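Local coordinates for protein particle-associated glycoside hydrolase (Acinetobacter phage Fri1, PDB 6C72) that probably degrades the capsular polysaccharide of Acinetobacter baumannii as a trimeric phage tailspike depolymerase, clearing the way for virus entry, at residues A53-D58 with W81-H86; D66-I71 with Q114-Y119. One frame throughout, in Å; residues are numbered along the deposited sequence.

Contact 1 (A53-D58 with W81-H86); sequences ATYLWD and WLLQVH
Leu56 and Leu82 pair through two backbone hydrogen bonds, Leu56 N to Leu82 O at 2.8 Å and Leu82 N to Leu56 O at 2.7 Å. A third, Gln84 N to Thr54 O, continues the ladder. One water extends it: it accepts from Thr54 N and donates to Gln84 O (2.6 Å). Tyr55 with Leu83 and Trp57 with Trp81 form the non-hydrogen-bonded pairs, and Tyr55 CA lies 3.0 Å from Leu82 O in a CA-H...O contact. This register defines an antiparallel pair, the middle strand, 54-58, and its neighbour 80-83 in a mixed five-stranded sheet in the N-terminal part of the tailspike; the short segments run at 139° to each other, consistent with a twisted pair.

The aromatic contacts share one face. With Trp57 CG anti to the backbone N (chi1 175°), the indole swings so that CE3 stands over the Trp81 ring, 3.4 Å from CE2; the planes, at 52°, meet obliquely. Trp57 CB makes a separate CH-pi contact over the six-membered ring of Trp81, whose NE1 bonds to Val30 O.

Apolar packing continues past Tyr55: Leu83 CD1 touches both Ala53 CB (3.5 Å) and Tyr55 CE2 (3.8 Å). Elsewhere, Asp58 CB lies against Leu82 CD1.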
loop_
_atom_site.group_PDB
_atom_site.type_symbol
_atom_site.label_atom_id
_atom_site.label_comp_id
_atom_site.label_asym_id
_atom_site.label_seq_id
_atom_site.Cartn_x
_atom_site.Cartn_y
_atom_site.Cartn_z
ATOM N N ALA A 53 -27.410 -3.268 38.617
ATOM C CA ALA A 53 -27.425 -1.989 37.921
ATOM C C ALA A 53 -27.820 -0.878 38.891
ATOM O O ALA A 53 -28.098 -1.114 40.073
ATOM C CB ALA A 53 -28.359 -2.042 36.713
ATOM N N THR A 54 -27.810 0.349 38.374
ATOM C CA THR A 54 -28.157 1.550 39.117
ATOM C C THR A 54 -29.375 2.200 38.480
ATOM O O THR A 54 -29.458 2.317 37.253
ATOM C CB THR A 54 -26.984 2.529 39.152
ATOM O OG1 THR A 54 -25.895 1.920 39.849
ATOM C CG2 THR A 54 -27.364 3.812 39.863
ATOM N N TYR A 55 -30.303 2.646 39.320
ATOM C CA TYR A 55 -31.576 3.181 38.866
ATOM C C TYR A 55 -31.855 4.522 39.527
ATOM O O TYR A 55 -31.339 4.828 40.606
ATOM C CB TYR A 55 -32.717 2.204 39.168
ATOM C CG TYR A 55 -32.535 0.842 38.535
ATOM C CD1 TYR A 55 -31.731 -0.126 39.132
ATOM C CD2 TYR A 55 -33.179 0.516 37.343
ATOM C CE1 TYR A 55 -31.560 -1.374 38.554
ATOM C CE2 TYR A 55 -33.026 -0.732 36.764
ATOM C CZ TYR A 55 -32.212 -1.669 37.376
ATOM O OH TYR A 55 -32.057 -2.903 36.805
ATOM N N LEU A 56 -32.677 5.327 38.855
ATOM C CA LEU A 56 -33.153 6.600 39.380
ATOM C C LEU A 56 -34.676 6.572 39.462
ATOM O O LEU A 56 -35.357 6.156 38.518
ATOM C CB LEU A 56 -32.697 7.775 38.506
ATOM C CG LEU A 56 -31.200 8.095 38.468
ATOM C CD1 LEU A 56 -30.940 9.373 37.670
ATOM C CD2 LEU A 56 -30.640 8.211 39.872
ATOM N N TRP A 57 -35.208 7.034 40.586
ATOM C CA TRP A 57 -36.640 6.951 40.838
ATOM C C TRP A 57 -37.381 8.061 40.102
ATOM O O TRP A 57 -37.008 9.233 40.194
ATOM C CB TRP A 57 -36.903 7.031 42.342
ATOM C CG TRP A 57 -38.346 7.080 42.724
ATOM C CD1 TRP A 57 -39.002 8.132 43.293
ATOM C CD2 TRP A 57 -39.315 6.036 42.569
ATOM N NE1 TRP A 57 -40.319 7.805 43.503
ATOM C CE2 TRP A 57 -40.539 6.526 43.064
ATOM C CE3 TRP A 57 -39.265 4.736 42.059
ATOM C CZ2 TRP A 57 -41.710 5.758 43.067
ATOM C CZ3 TRP A 57 -40.421 3.977 42.061
ATOM C CH2 TRP A 57 -41.631 4.489 42.561
ATOM N N ASP A 58 -38.416 7.688 39.354
ATOM C CA ASP A 58 -39.325 8.642 38.726
ATOM C C ASP A 58 -40.716 8.338 39.265
ATOM O O ASP A 58 -41.307 7.307 38.924
ATOM C CB ASP A 58 -39.276 8.552 37.196
ATOM C CG ASP A 58 -39.996 9.719 36.507
ATOM O OD1 ASP A 58 -40.469 10.647 37.201
ATOM O OD2 ASP A 58 -40.077 9.717 35.258
ATOM N N TRP A 81 -38.315 2.793 38.504
ATOM C CA TRP A 81 -36.879 2.963 38.616
ATOM C C TRP A 81 -36.292 2.942 37.216
ATOM O O TRP A 81 -36.514 1.992 36.455
ATOM C CB TRP A 81 -36.260 1.863 39.474
ATOM C CG TRP A 81 -36.743 1.885 40.885
ATOM C CD1 TRP A 81 -37.761 1.149 41.413
ATOM C CD2 TRP A 81 -36.235 2.699 41.953
ATOM N NE1 TRP A 81 -37.913 1.447 42.746
ATOM C CE2 TRP A 81 -36.991 2.398 43.101
ATOM C CE3 TRP A 81 -35.215 3.655 42.047
ATOM C CZ2 TRP A 81 -36.756 3.014 44.332
ATOM C CZ3 TRP A 81 -34.986 4.268 43.275
ATOM C CH2 TRP A 81 -35.748 3.941 44.396
ATOM N N LEU A 82 -35.548 3.988 36.884
ATOM C CA LEU A 82 -35.020 4.179 35.541
ATOM C C LEU A 82 -33.547 3.794 35.498
ATOM O O LEU A 82 -32.733 4.302 36.284
ATOM C CB LEU A 82 -35.208 5.621 35.080
ATOM C CG LEU A 82 -36.657 6.103 35.082
ATOM C CD1 LEU A 82 -36.755 7.465 34.431
ATOM C CD2 LEU A 82 -37.581 5.086 34.407
ATOM N N LEU A 83 -33.219 2.896 34.576
ATOM C CA LEU A 83 -31.864 2.394 34.428
ATOM C C LEU A 83 -30.898 3.520 34.073
ATOM O O LEU A 83 -31.196 4.371 33.229
ATOM C CB LEU A 83 -31.850 1.340 33.321
ATOM C CG LEU A 83 -30.507 0.667 33.063
ATOM C CD1 LEU A 83 -30.170 -0.203 34.276
ATOM C CD2 LEU A 83 -30.517 -0.117 31.757
ATOM N N GLN A 84 -29.716 3.508 34.701
ATOM C CA GLN A 84 -28.637 4.441 34.383
ATOM C C GLN A 84 -27.493 3.654 33.767
ATOM O O GLN A 84 -26.830 2.873 34.455
ATOM C CB GLN A 84 -28.150 5.208 35.610
ATOM C CG GLN A 84 -29.216 6.027 36.316
ATOM C CD GLN A 84 -29.879 7.076 35.418
ATOM O OE1 GLN A 84 -31.107 7.121 35.313
ATOM N NE2 GLN A 84 -29.070 7.933 34.787
ATOM N N VAL A 85 -27.259 3.864 32.484
ATOM C CA VAL A 85 -26.138 3.244 31.791
ATOM C C VAL A 85 -24.918 4.133 31.952
ATOM O O VAL A 85 -24.961 5.326 31.633
ATOM C CB VAL A 85 -26.457 3.036 30.301
ATOM C CG1 VAL A 85 -25.219 2.506 29.578
ATOM C CG2 VAL A 85 -27.642 2.104 30.128
ATOM N N HIS A 86 -23.819 3.557 32.414
ATOM C CA HIS A 86 -22.596 4.318 32.582
ATOM C C HIS A 86 -21.559 3.867 31.561
ATOM O O HIS A 86 -21.556 2.713 31.122
ATOM C CB HIS A 86 -22.046 4.169 34.006
ATOM C CG HIS A 86 -22.969 4.679 35.073
ATOM N ND1 HIS A 86 -23.761 3.843 35.835
ATOM C CD2 HIS A 86 -23.223 5.937 35.510
ATOM C CE1 HIS A 86 -24.467 4.565 36.688
ATOM N NE2 HIS A 86 -24.160 5.838 36.512
HETATM O O HOH W 1 -26.579 0.525 35.572
#

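Contact 2 (D66-I71 with Q114-Y119); sequences DGLSVI and QKCVDY
Leu68 meets the helix through a single branch: CD2 lies 3.6 Å from Lys115 O, 3.8 Å from Lys115 CB and 4.1 Å from Tyr119 CB, with Cys116 SG a little farther away. A chi1 of 170° carries CG toward the helix, and chi2 of 55° leaves CD2 as the branch that touches it. Beside it, Ser69 CB sits over one face of the Tyr119 ring, offset toward its rim; at 3.9 Å from the centroid and 24° off the normal, this is a CH-pi contact. These van der Waals and CH-pi contacts form the close-packed part, and Leu68 and Cys116 are buried.

The Lys115 side is the more open one: Lys115 and Asp66 are both partly exposed, and the bent lysine chain only passes along the loop backbone, CE within 3.3 Å of Asp66 O. NZ remains 5.7 Å from Asp66 OD2, too far for a salt bridge although the charges are opposite.

The carboxylate of Asp66 instead braces its own loop. OD1 accepts from Leu68 N, an Asx turn, and from Val70 N (2.7 Å), the two donors approaching from opposite faces of its plane. OD2 accepts from Ser69 N by its syn lone pair and from Ser69 OG, so four bonds hold the turn that presents Leu68 and Ser69.

Behind this interface, Leu68 also reaches Leu83 of strand 80-83 and, together with Cys116, Leu90 of strand 89-91; helix 110-122 thus packs beside the loop leading into strand 70-72.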
loop_
_atom_site.group_PDB
_atom_site.type_symbol
_atom_site.label_atom_id
_atom_site.label_comp_id
_atom_site.label_asym_id
_atom_site.label_seq_id
_atom_site.Cartn_x
_atom_site.Cartn_y
_atom_site.Cartn_z
ATOM N N ASP A 66 -40.274 -2.635 30.829
ATOM C CA ASP A 66 -39.567 -3.340 29.772
ATOM C C ASP A 66 -38.493 -4.273 30.320
ATOM O O ASP A 66 -37.754 -4.882 29.535
ATOM C CB ASP A 66 -38.945 -2.329 28.810
ATOM C CG ASP A 66 -37.779 -1.583 29.434
ATOM O OD1 ASP A 66 -37.680 -1.541 30.684
ATOM O OD2 ASP A 66 -36.943 -1.045 28.684
ATOM N N GLY A 67 -38.401 -4.407 31.643
ATOM C CA GLY A 67 -37.388 -5.246 32.255
ATOM C C GLY A 67 -35.968 -4.790 31.999
ATOM O O GLY A 67 -35.036 -5.574 32.185
ATOM N N LEU A 68 -35.780 -3.532 31.588
ATOM C CA LEU A 68 -34.473 -2.994 31.232
ATOM C C LEU A 68 -34.358 -1.528 31.639
ATOM O O LEU A 68 -33.731 -1.208 32.656
ATOM C CB LEU A 68 -34.240 -3.160 29.728
ATOM C CG LEU A 68 -33.056 -2.484 29.037
ATOM C CD1 LEU A 68 -31.751 -2.849 29.687
ATOM C CD2 LEU A 68 -33.054 -2.871 27.578
ATOM N N SER A 69 -34.972 -0.630 30.867
ATOM C CA SER A 69 -34.856 0.796 31.144
ATOM C C SER A 69 -35.907 1.303 32.125
ATOM O O SER A 69 -35.650 2.275 32.849
ATOM C CB SER A 69 -34.958 1.594 29.840
ATOM O OG SER A 69 -36.255 1.492 29.289
ATOM N N VAL A 70 -37.079 0.671 32.168
ATOM C CA VAL A 70 -38.181 1.094 33.021
ATOM C C VAL A 70 -38.568 -0.082 33.909
ATOM O O VAL A 70 -39.055 -1.105 33.410
ATOM C CB VAL A 70 -39.386 1.574 32.196
ATOM C CG1 VAL A 70 -40.565 1.899 33.100
ATOM C CG2 VAL A 70 -39.008 2.790 31.379
ATOM N N ILE A 71 -38.376 0.070 35.218
ATOM C CA ILE A 71 -38.765 -0.935 36.199
ATOM C C ILE A 71 -39.946 -0.357 36.979
ATOM O O ILE A 71 -39.774 0.482 37.872
ATOM C CB ILE A 71 -37.600 -1.323 37.121
ATOM C CG1 ILE A 71 -36.396 -1.796 36.297
ATOM C CG2 ILE A 71 -38.021 -2.407 38.105
ATOM C CD1 ILE A 71 -36.709 -2.944 35.332
ATOM N N GLN A 114 -32.360 -7.854 21.737
ATOM C CA GLN A 114 -32.791 -6.796 20.834
ATOM C C GLN A 114 -33.157 -5.542 21.609
ATOM O O GLN A 114 -32.943 -4.424 21.130
ATOM C CB GLN A 114 -33.974 -7.268 19.991
ATOM C CG GLN A 114 -34.267 -6.342 18.821
ATOM C CD GLN A 114 -33.098 -6.258 17.855
ATOM O OE1 GLN A 114 -32.701 -7.259 17.257
ATOM N NE2 GLN A 114 -32.518 -5.069 17.725
ATOM N N LYS A 115 -33.737 -5.708 22.798
ATOM C CA LYS A 115 -34.037 -4.558 23.645
ATOM C C LYS A 115 -32.766 -3.806 24.010
ATOM O O LYS A 115 -32.751 -2.569 24.052
ATOM C CB LYS A 115 -34.762 -5.015 24.907
ATOM C CG LYS A 115 -36.236 -4.988 24.839
ATOM C CD LYS A 115 -36.770 -5.012 26.267
ATOM C CE LYS A 115 -37.864 -6.045 26.454
ATOM N NZ LYS A 115 -39.127 -5.529 25.862
ATOM N N CYS A 116 -31.695 -4.542 24.306
ATOM C CA CYS A 116 -30.442 -3.904 24.685
ATOM C C CYS A 116 -29.855 -3.111 23.519
ATOM O O CYS A 116 -29.458 -1.951 23.680
ATOM C CB CYS A 116 -29.449 -4.960 25.188
ATOM S SG CYS A 116 -29.994 -5.820 26.704
ATOM N N VAL A 117 -29.803 -3.717 22.333
ATOM C CA VAL A 117 -29.243 -3.016 21.180
ATOM C C VAL A 117 -30.086 -1.789 20.854
ATOM O O VAL A 117 -29.552 -0.701 20.602
ATOM C CB VAL A 117 -29.134 -3.967 19.971
ATOM C CG1 VAL A 117 -28.645 -3.230 18.746
ATOM C CG2 VAL A 117 -28.247 -5.146 20.303
ATOM N N ASP A 118 -31.418 -1.949 20.870
ATOM C CA ASP A 118 -32.324 -0.845 20.569
ATOM C C ASP A 118 -32.198 0.290 21.573
ATOM O O ASP A 118 -32.238 1.465 21.194
ATOM C CB ASP A 118 -33.771 -1.330 20.531
ATOM C CG ASP A 118 -34.081 -2.151 19.298
ATOM O OD1 ASP A 118 -33.167 -2.368 18.470
ATOM O OD2 ASP A 118 -35.263 -2.535 19.133
ATOM N N TYR A 119 -32.066 -0.034 22.860
ATOM C CA TYR A 119 -32.011 1.024 23.864
ATOM C C TYR A 119 -30.691 1.789 23.798
ATOM O O TYR A 119 -30.678 3.021 23.938
ATOM C CB TYR A 119 -32.241 0.448 25.259
ATOM C CG TYR A 119 -32.165 1.500 26.335
ATOM C CD1 TYR A 119 -33.134 2.489 26.435
ATOM C CD2 TYR A 119 -31.109 1.523 27.232
ATOM C CE1 TYR A 119 -33.070 3.464 27.409
ATOM C CE2 TYR A 119 -31.037 2.493 28.220
ATOM C CZ TYR A 119 -32.026 3.458 28.304
ATOM O OH TYR A 119 -31.953 4.427 29.273
#

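The centres of contacts 1 and 2 lie 12 Å apart, toward the N-terminal end of the elongated chain. Along the sequence they interleave: 53-58, 66-71, 81-86, 114-119. Strand 80-83 lies between strands 54-58 and 70-72 in the mixed sheet, so it belongs to contact 1 and borders the 66-71 segment of contact 2; probable backbone hydrogen bonds join Trp81 N to Ile71 O (2.8 Å) and Leu83 N to Ser69 O (3.0 Å). Packing of Tyr55 CE2 on Ile71 CG1 adds a side-chain link. Contact 1 thus lies within the sheet, whereas contact 2 ties the loop leading into edge strand 70-72 to helix 110-122, between the first two parallel strands, 89-91 and 126-129, of a probable tailspike beta-helix.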